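Local structure of L-threonine dehydrogenase (Flavobacterium frigidimaris, 2YY7) at residues Leu79-Glu84 with Pro269-Lys274; Met137-Val142 with Ser146-Glu151. The protein probably catalyses the NAD-dependent oxidation of L-threonine at its 3-hydroxyl, as a member of the short-chain dehydrogenase-reductase superfamily. One frame throughout, in Å; residues are numbered along the deposited sequence.

How the contacts relate
Both contacts flank the NAD pocket and approach it from different parts of the fold. Contact 1 joins helix 80-85 of the Rossmann domain to the segment that opens helix 272-276; contact 2, nested within the chain loop that contact 1 closes, folds residues 137-142 against helix 142-161. Their centres lie about 15 Å apart. They meet where Glu84 OE2 of contact 1 accepts a hydrogen bond from Val142 N of contact 2 at 2.9 Å, an anionic partner for a backbone NH in the first turn of a helix. Leu79 of contact 1 touches the diphosphate of NAD, while Lys147 of contact 2 holds its nicotinamide ribose.

Contact 1 (Leu79-Glu84 with Pro269-Lys274); sequences LSATAE and PDFRQK. With NAD (nicotinamide-adenine-dinucleotide), chain E.
Ala81 rests its methyl against both Phe271 and Arg272, where the Rossmann-fold domain, in helix 80-85, meets the segment opening helix 272-276. Its CB lies 4.0 Å from Phe271 CZ and as close to Arg272 CG; a methyl suits a place where the CA atoms of Ala81 and Arg272 stand only 6.5 Å apart. The phenyl presents its edge to Ala81 O, near the ring plane. Phe271 CG sits between its own backbone N and carbonyl carbon (chi1 84°), which brings one ring face under Arg272 CG, 3.6 Å above the plane and toward the rim. The arginine chain thus touches Ala81 and the phenyl with its methylenes, then bends at chi3 (-74°) to turn its guanidinium to Asp270. That salt bridge is side-on, NE to OD2 and NH1 to OD1, both on syn lone pairs, and Phe204 adds a cation-pi contact. Asp270 also closes an Asx turn before the helix: OD2, already held by NE, receives Arg272 N from above the carboxylate plane, so three N-H groups fix the carboxylate. At the other end of the contact, Leu79 faces the cofactor, its CD1 3.5 Å from the bridging O3 of the NAD diphosphate.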
loop_
_atom_site.group_PDB
_atom_site.type_symbol
_atom_site.label_atom_id
_atom_site.label_comp_id
_atom_site.label_asym_id
_atom_site.label_seq_id
_atom_site.Cartn_x
_atom_site.Cartn_y
_atom_site.Cartn_z
ATOM N N LEU A 79 -6.564 -15.627 -0.022
ATOM C CA LEU A 79 -5.124 -15.789 0.153
ATOM C C LEU A 79 -4.273 -15.509 -1.092
ATOM O O LEU A 79 -4.800 -15.317 -2.185
ATOM C CB LEU A 79 -4.829 -17.194 0.688
ATOM C CG LEU A 79 -4.952 -17.352 2.204
ATOM C CD1 LEU A 79 -6.328 -16.915 2.677
ATOM C CD2 LEU A 79 -4.685 -18.803 2.575
ATOM N N SER A 80 -2.954 -15.501 -0.903
ATOM C CA SER A 80 -1.991 -15.211 -1.963
ATOM C C SER A 80 -2.232 -15.858 -3.322
ATOM O O SER A 80 -2.367 -15.161 -4.319
ATOM C CB SER A 80 -0.567 -15.549 -1.495
ATOM O OG SER A 80 -0.436 -16.923 -1.175
ATOM N N ALA A 81 -2.272 -17.184 -3.372
ATOM C CA ALA A 81 -2.479 -17.867 -4.646
ATOM C C ALA A 81 -3.885 -17.665 -5.217
ATOM O O ALA A 81 -4.049 -17.370 -6.401
ATOM C CB ALA A 81 -2.175 -19.355 -4.494
ATOM N N THR A 82 -4.899 -17.818 -4.373
ATOM C CA THR A 82 -6.282 -17.652 -4.804
ATOM C C THR A 82 -6.569 -16.241 -5.324
ATOM O O THR A 82 -7.280 -16.064 -6.315
ATOM C CB THR A 82 -7.258 -17.952 -3.647
ATOM O OG1 THR A 82 -7.066 -19.299 -3.193
ATOM C CG2 THR A 82 -8.692 -17.783 -4.107
ATOM N N ALA A 83 -6.012 -15.239 -4.653
ATOM C CA ALA A 83 -6.227 -13.853 -5.043
ATOM C C ALA A 83 -5.745 -13.543 -6.464
ATOM O O ALA A 83 -6.317 -12.691 -7.139
ATOM C CB ALA A 83 -5.546 -12.924 -4.043
ATOM N N GLU A 84 -4.696 -14.227 -6.914
ATOM C CA GLU A 84 -4.174 -14.000 -8.261
ATOM C C GLU A 84 -5.183 -14.414 -9.323
ATOM O O GLU A 84 -5.162 -13.900 -10.439
ATOM C CB GLU A 84 -2.868 -14.772 -8.482
ATOM C CG GLU A 84 -1.662 -14.173 -7.773
ATOM C CD GLU A 84 -1.385 -12.736 -8.193
ATOM O OE1 GLU A 84 -1.063 -12.499 -9.376
ATOM O OE2 GLU A 84 -1.488 -11.841 -7.336
ATOM N N PRO A 269 6.962 -27.436 -10.013
ATOM C CA PRO A 269 6.636 -26.030 -9.744
ATOM C C PRO A 269 5.652 -25.413 -10.731
ATOM O O PRO A 269 5.768 -25.620 -11.937
ATOM C CB PRO A 269 8.000 -25.340 -9.812
ATOM C CG PRO A 269 8.955 -26.421 -9.433
ATOM C CD PRO A 269 8.416 -27.606 -10.182
ATOM N N ASP A 270 4.676 -24.664 -10.222
ATOM C CA ASP A 270 3.721 -23.993 -11.094
ATOM C C ASP A 270 3.738 -22.489 -10.803
ATOM O O ASP A 270 4.713 -21.990 -10.244
ATOM C CB ASP A 270 2.313 -24.606 -10.957
ATOM C CG ASP A 270 1.701 -24.434 -9.572
ATOM O OD1 ASP A 270 0.671 -25.097 -9.325
ATOM O OD2 ASP A 270 2.217 -23.654 -8.745
ATOM N N PHE A 271 2.683 -21.766 -11.172
ATOM C CA PHE A 271 2.655 -20.319 -10.963
ATOM C C PHE A 271 2.965 -19.892 -9.529
ATOM O O PHE A 271 3.463 -18.786 -9.295
ATOM C CB PHE A 271 1.303 -19.734 -11.419
ATOM C CG PHE A 271 0.206 -19.815 -10.389
ATOM C CD1 PHE A 271 0.052 -18.814 -9.433
ATOM C CD2 PHE A 271 -0.680 -20.886 -10.378
ATOM C CE1 PHE A 271 -0.971 -18.877 -8.485
ATOM C CE2 PHE A 271 -1.706 -20.958 -9.435
ATOM C CZ PHE A 271 -1.851 -19.951 -8.486
ATOM N N ARG A 272 2.689 -20.767 -8.572
ATOM C CA ARG A 272 2.946 -20.443 -7.176
ATOM C C ARG A 272 4.423 -20.272 -6.842
ATOM O O ARG A 272 4.767 -19.647 -5.839
ATOM C CB ARG A 272 2.290 -21.496 -6.281
ATOM C CG ARG A 272 0.776 -21.371 -6.320
ATOM C CD ARG A 272 0.067 -22.532 -5.669
ATOM N NE ARG A 272 0.111 -23.738 -6.488
ATOM C CZ ARG A 272 -0.643 -24.806 -6.254
ATOM N NH1 ARG A 272 -0.553 -25.874 -7.037
ATOM N NH2 ARG A 272 -1.494 -24.798 -5.233
ATOM N N GLN A 273 5.295 -20.803 -7.696
ATOM C CA GLN A 273 6.738 -20.678 -7.493
ATOM C C GLN A 273 7.171 -19.218 -7.636
ATOM O O GLN A 273 8.089 -18.751 -6.949
ATOM C CB GLN A 273 7.496 -21.512 -8.532
ATOM C CG GLN A 273 9.014 -21.446 -8.372
ATOM C CD GLN A 273 9.485 -22.182 -7.138
ATOM O OE1 GLN A 273 10.292 -21.671 -6.354
ATOM N NE2 GLN A 273 8.987 -23.398 -6.960
ATOM N N LYS A 274 6.514 -18.504 -8.545
ATOM C CA LYS A 274 6.835 -17.103 -8.795
ATOM C C LYS A 274 6.475 -16.238 -7.591
ATOM O O LYS A 274 7.123 -15.228 -7.327
ATOM C CB LYS A 274 6.105 -16.614 -10.051
ATOM C CG LYS A 274 6.580 -17.312 -11.333
ATOM C CD LYS A 274 5.878 -16.799 -12.587
ATOM C CE LYS A 274 4.392 -17.142 -12.596
ATOM N NZ LYS A 274 3.747 -16.742 -13.890
HETATM P PA NAD E . -9.133 -19.541 4.789
HETATM O O1A NAD E . -8.845 -20.948 5.184
HETATM O O2A NAD E . -9.227 -19.294 3.327
HETATM O O5B NAD E . -10.376 -18.973 5.588
HETATM C C5B NAD E . -11.068 -17.838 5.155
HETATM C C4B NAD E . -12.488 -17.899 5.661
HETATM O O4B NAD E . -13.107 -16.646 5.363
HETATM C C3B NAD E . -13.301 -19.022 4.972
HETATM O O3B NAD E . -13.943 -19.876 5.935
HETATM C C2B NAD E . -14.268 -18.244 4.071
HETATM O O2B NAD E . -15.504 -18.915 3.893
HETATM C C1B NAD E . -14.403 -16.920 4.837
HETATM N N9A NAD E . -14.917 -15.827 3.999
HETATM C C8A NAD E . -14.537 -15.541 2.688
HETATM N N7A NAD E . -15.251 -14.486 2.269
HETATM C C5A NAD E . -16.045 -14.102 3.293
HETATM C C6A NAD E . -16.998 -13.100 3.386
HETATM N N6A NAD E . -17.305 -12.369 2.336
HETATM N N1A NAD E . -17.695 -12.948 4.556
HETATM C C2A NAD E . -17.458 -13.776 5.643
HETATM N N3A NAD E . -16.533 -14.799 5.562
HETATM C C4A NAD E . -15.849 -14.944 4.380
HETATM O O3 NAD E . -7.928 -18.600 5.281
HETATM P PN NAD E . -6.989 -18.734 6.598
HETATM O O1N NAD E . -7.774 -19.100 7.823
HETATM O O2N NAD E . -5.783 -19.488 6.158
HETATM O O5D NAD E . -6.502 -17.195 6.773
HETATM C C5D NAD E . -7.208 -16.295 7.640
HETATM C C4D NAD E . -6.449 -14.940 7.669
HETATM O O4D NAD E . -5.087 -15.156 7.991
HETATM C C3D NAD E . -6.424 -14.222 6.317
HETATM O O3D NAD E . -6.447 -12.817 6.550
HETATM C C2D NAD E . -5.065 -14.566 5.757
HETATM O O2D NAD E . -4.725 -13.610 4.781
HETATM C C1D NAD E . -4.194 -14.579 7.013
HETATM N N1N NAD E . -2.974 -15.386 6.779
HETATM C C2N NAD E . -3.073 -16.756 6.639
HETATM C C3N NAD E . -1.921 -17.504 6.419
HETATM C C7N NAD E . -1.981 -19.007 6.380
HETATM O O7N NAD E . -0.785 -19.638 6.079
HETATM N N7N NAD E . -3.123 -19.691 6.573
HETATM C C4N NAD E . -0.670 -16.868 6.316
HETATM C C5N NAD E . -0.583 -15.483 6.486
HETATM C C6N NAD E . -1.732 -14.745 6.695
#

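Contact 2 (Met137-Val142 with Ser146-Glu151). With NAD (nicotinamide-adenine-dinucleotide), chain E.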
loop_
_atom_site.group_PDB
_atom_site.type_symbol
_atom_site.label_atom_id
_atom_site.label_comp_id
_atom_site.label_asym_id
_atom_site.label_seq_id
_atom_site.Cartn_x
_atom_site.Cartn_y
_atom_site.Cartn_z
ATOM N N MET A 137 9.548 -3.055 1.200
ATOM C CA MET A 137 8.347 -3.851 0.957
ATOM C C MET A 137 7.655 -3.467 -0.351
ATOM O O MET A 137 6.970 -2.448 -0.431
ATOM C CB MET A 137 7.357 -3.705 2.126
ATOM C CG MET A 137 7.923 -4.127 3.482
ATOM S SD MET A 137 6.667 -4.347 4.776
ATOM C CE MET A 137 6.250 -2.650 5.143
ATOM N N GLU A 138 7.839 -4.288 -1.379
ATOM C CA GLU A 138 7.217 -4.027 -2.672
ATOM C C GLU A 138 6.536 -5.299 -3.150
ATOM O O GLU A 138 6.988 -5.935 -4.100
ATOM C CB GLU A 138 8.267 -3.578 -3.695
ATOM C CG GLU A 138 9.028 -2.320 -3.292
ATOM C CD GLU A 138 9.922 -1.794 -4.398
ATOM O OE1 GLU A 138 10.695 -2.584 -4.979
ATOM O OE2 GLU A 138 9.859 -0.583 -4.679
ATOM N N PRO A 139 5.439 -5.695 -2.481
ATOM C CA PRO A 139 4.699 -6.908 -2.849
ATOM C C PRO A 139 4.321 -6.948 -4.325
ATOM O O PRO A 139 3.848 -5.957 -4.884
ATOM C CB PRO A 139 3.480 -6.868 -1.924
ATOM C CG PRO A 139 3.312 -5.405 -1.629
ATOM C CD PRO A 139 4.737 -4.964 -1.414
ATOM N N SER A 140 4.542 -8.100 -4.948
ATOM C CA SER A 140 4.235 -8.284 -6.358
ATOM C C SER A 140 2.913 -9.019 -6.606
ATOM O O SER A 140 2.561 -9.287 -7.752
ATOM C CB SER A 140 5.382 -9.032 -7.040
ATOM O OG SER A 140 5.644 -10.251 -6.374
ATOM N N THR A 141 2.187 -9.349 -5.538
ATOM C CA THR A 141 0.897 -10.034 -5.674
ATOM C C THR A 141 -0.245 -9.148 -5.186
ATOM O O THR A 141 -0.032 -8.252 -4.370
ATOM C CB THR A 141 0.847 -11.338 -4.853
ATOM O OG1 THR A 141 0.906 -11.032 -3.451
ATOM C CG2 THR A 141 2.017 -12.235 -5.219
ATOM N N VAL A 142 -1.450 -9.398 -5.692
ATOM C CA VAL A 142 -2.635 -8.644 -5.278
ATOM C C VAL A 142 -2.777 -8.780 -3.765
ATOM O O VAL A 142 -3.038 -7.806 -3.058
ATOM C CB VAL A 142 -3.934 -9.214 -5.930
ATOM C CG1 VAL A 142 -5.163 -8.511 -5.361
ATOM C CG2 VAL A 142 -3.884 -9.043 -7.439
ATOM N N SER A 146 -2.741 -5.871 -0.784
ATOM C CA SER A 146 -3.874 -5.663 0.114
ATOM C C SER A 146 -3.425 -5.702 1.570
ATOM O O SER A 146 -3.930 -4.946 2.403
ATOM C CB SER A 146 -4.970 -6.719 -0.120
ATOM O OG SER A 146 -4.634 -7.978 0.441
ATOM N N LYS A 147 -2.485 -6.586 1.883
ATOM C CA LYS A 147 -1.983 -6.692 3.249
ATOM C C LYS A 147 -1.134 -5.474 3.613
ATOM O O LYS A 147 -1.169 -5.002 4.744
ATOM C CB LYS A 147 -1.166 -7.978 3.422
ATOM C CG LYS A 147 -2.001 -9.258 3.368
ATOM C CD LYS A 147 -3.090 -9.259 4.448
ATOM C CE LYS A 147 -3.752 -10.624 4.583
ATOM N NZ LYS A 147 -4.808 -10.626 5.644
ATOM N N GLN A 148 -0.367 -4.963 2.658
ATOM C CA GLN A 148 0.459 -3.797 2.929
ATOM C C GLN A 148 -0.418 -2.570 3.176
ATOM O O GLN A 148 -0.216 -1.838 4.144
ATOM C CB GLN A 148 1.411 -3.520 1.769
ATOM C CG GLN A 148 2.211 -2.255 1.979
ATOM C CD GLN A 148 3.186 -1.997 0.867
ATOM O OE1 GLN A 148 2.803 -1.894 -0.300
ATOM N NE2 GLN A 148 4.459 -1.891 1.219
ATOM N N ALA A 149 -1.393 -2.349 2.302
ATOM C CA ALA A 149 -2.306 -1.215 2.453
ATOM C C ALA A 149 -3.093 -1.390 3.752
ATOM O O ALA A 149 -3.410 -0.412 4.441
ATOM C CB ALA A 149 -3.258 -1.144 1.263
ATOM N N GLY A 150 -3.409 -2.641 4.077
ATOM C CA GLY A 150 -4.138 -2.925 5.299
ATOM C C GLY A 150 -3.330 -2.464 6.495
ATOM O O GLY A 150 -3.861 -1.808 7.383
ATOM N N GLU A 151 -2.045 -2.821 6.524
ATOM C CA GLU A 151 -1.152 -2.421 7.613
ATOM C C GLU A 151 -1.102 -0.903 7.744
ATOM O O GLU A 151 -1.200 -0.367 8.850
ATOM C CB GLU A 151 0.274 -2.937 7.372
ATOM C CG GLU A 151 0.429 -4.445 7.452
ATOM C CD GLU A 151 1.887 -4.881 7.450
ATOM O OE1 GLU A 151 2.146 -6.099 7.358
ATOM O OE2 GLU A 151 2.776 -4.005 7.542
HETATM P PA NAD E . -9.133 -19.541 4.789
HETATM O O1A NAD E . -8.845 -20.948 5.184
HETATM O O2A NAD E . -9.227 -19.294 3.327
HETATM O O5B NAD E . -10.376 -18.973 5.588
HETATM C C5B NAD E . -11.068 -17.838 5.155
HETATM C C4B NAD E . -12.488 -17.899 5.661
HETATM O O4B NAD E . -13.107 -16.646 5.363
HETATM C C3B NAD E . -13.301 -19.022 4.972
HETATM O O3B NAD E . -13.943 -19.876 5.935
HETATM C C2B NAD E . -14.268 -18.244 4.071
HETATM O O2B NAD E . -15.504 -18.915 3.893
HETATM C C1B NAD E . -14.403 -16.920 4.837
HETATM N N9A NAD E . -14.917 -15.827 3.999
HETATM C C8A NAD E . -14.537 -15.541 2.688
HETATM N N7A NAD E . -15.251 -14.486 2.269
HETATM C C5A NAD E . -16.045 -14.102 3.293
HETATM C C6A NAD E . -16.998 -13.100 3.386
HETATM N N6A NAD E . -17.305 -12.369 2.336
HETATM N N1A NAD E . -17.695 -12.948 4.556
HETATM C C2A NAD E . -17.458 -13.776 5.643
HETATM N N3A NAD E . -16.533 -14.799 5.562
HETATM C C4A NAD E . -15.849 -14.944 4.380
HETATM O O3 NAD E . -7.928 -18.600 5.281
HETATM P PN NAD E . -6.989 -18.734 6.598
HETATM O O1N NAD E . -7.774 -19.100 7.823
HETATM O O2N NAD E . -5.783 -19.488 6.158
HETATM O O5D NAD E . -6.502 -17.195 6.773
HETATM C C5D NAD E . -7.208 -16.295 7.640
HETATM C C4D NAD E . -6.449 -14.940 7.669
HETATM O O4D NAD E . -5.087 -15.156 7.991
HETATM C C3D NAD E . -6.424 -14.222 6.317
HETATM O O3D NAD E . -6.447 -12.817 6.550
HETATM C C2D NAD E . -5.065 -14.566 5.757
HETATM O O2D NAD E . -4.725 -13.610 4.781
HETATM C C1D NAD E . -4.194 -14.579 7.013
HETATM N N1N NAD E . -2.974 -15.386 6.779
HETATM C C2N NAD E . -3.073 -16.756 6.639
HETATM C C3N NAD E . -1.921 -17.504 6.419
HETATM C C7N NAD E . -1.981 -19.007 6.380
HETATM O O7N NAD E . -0.785 -19.638 6.079
HETATM N N7N NAD E . -3.123 -19.691 6.573
HETATM C C4N NAD E . -0.670 -16.868 6.316
HETATM C C5N NAD E . -0.583 -15.483 6.486
HETATM C C6N NAD E . -1.732 -14.745 6.695
#
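Gln148 brings its terminal amide to the CG-CD edge of Pro139, the two side chains crossing at about a right angle, with OE1 3.8 Å from both CG and CD of the proline. This packs the loop after strand 112-118 onto helix 142-161 of the Rossmann-fold domain, the helix whose Tyr143 and Lys147 match the YxxxK motif of short-chain dehydrogenases. The glutamine leaves the helix with CG anti to its backbone N (chi1 176°) and runs on extended, long enough for NE2 to reach Met137 O at 3.1 Å. The donor stands above the carbonyl plane, 46° out of it and so off the lone pairs, and the bond is only moderately straight. NE2 also lies against Met137 CB. An alanine in place of Gln148 would be likely to leave Met137 O without this donor and open a gap beside the proline ring. At the dimer interface, Gln148 packs on Gln148 of the second subunit, and Pro139 O accepts from Arg152 of that subunit.

Thr141 is the N-cap of the helix, its OG1 bonded to Gly144 N, a job for which a short hydroxyl side chain is well suited. The first turn closes with Ser146 N donating to Val142 O. Ser146 OG turns back to Tyr143 O and also meets Asn94 ND2, which satisfies a buried hydroxyl. Further along, Glu151 comes loosely up to Met137 CE, but its carboxylate is engaged by Ser117 and by a salt bridge to Arg169. Lys147 leads away from the loop toward the cofactor; bent at chi2 (-58°) and extended beyond, it brings NZ to Pro116 O and to the nicotinamide ribose, 2.9 Å from NAD O3D and, more weakly, 3.1 Å from NAD O2D.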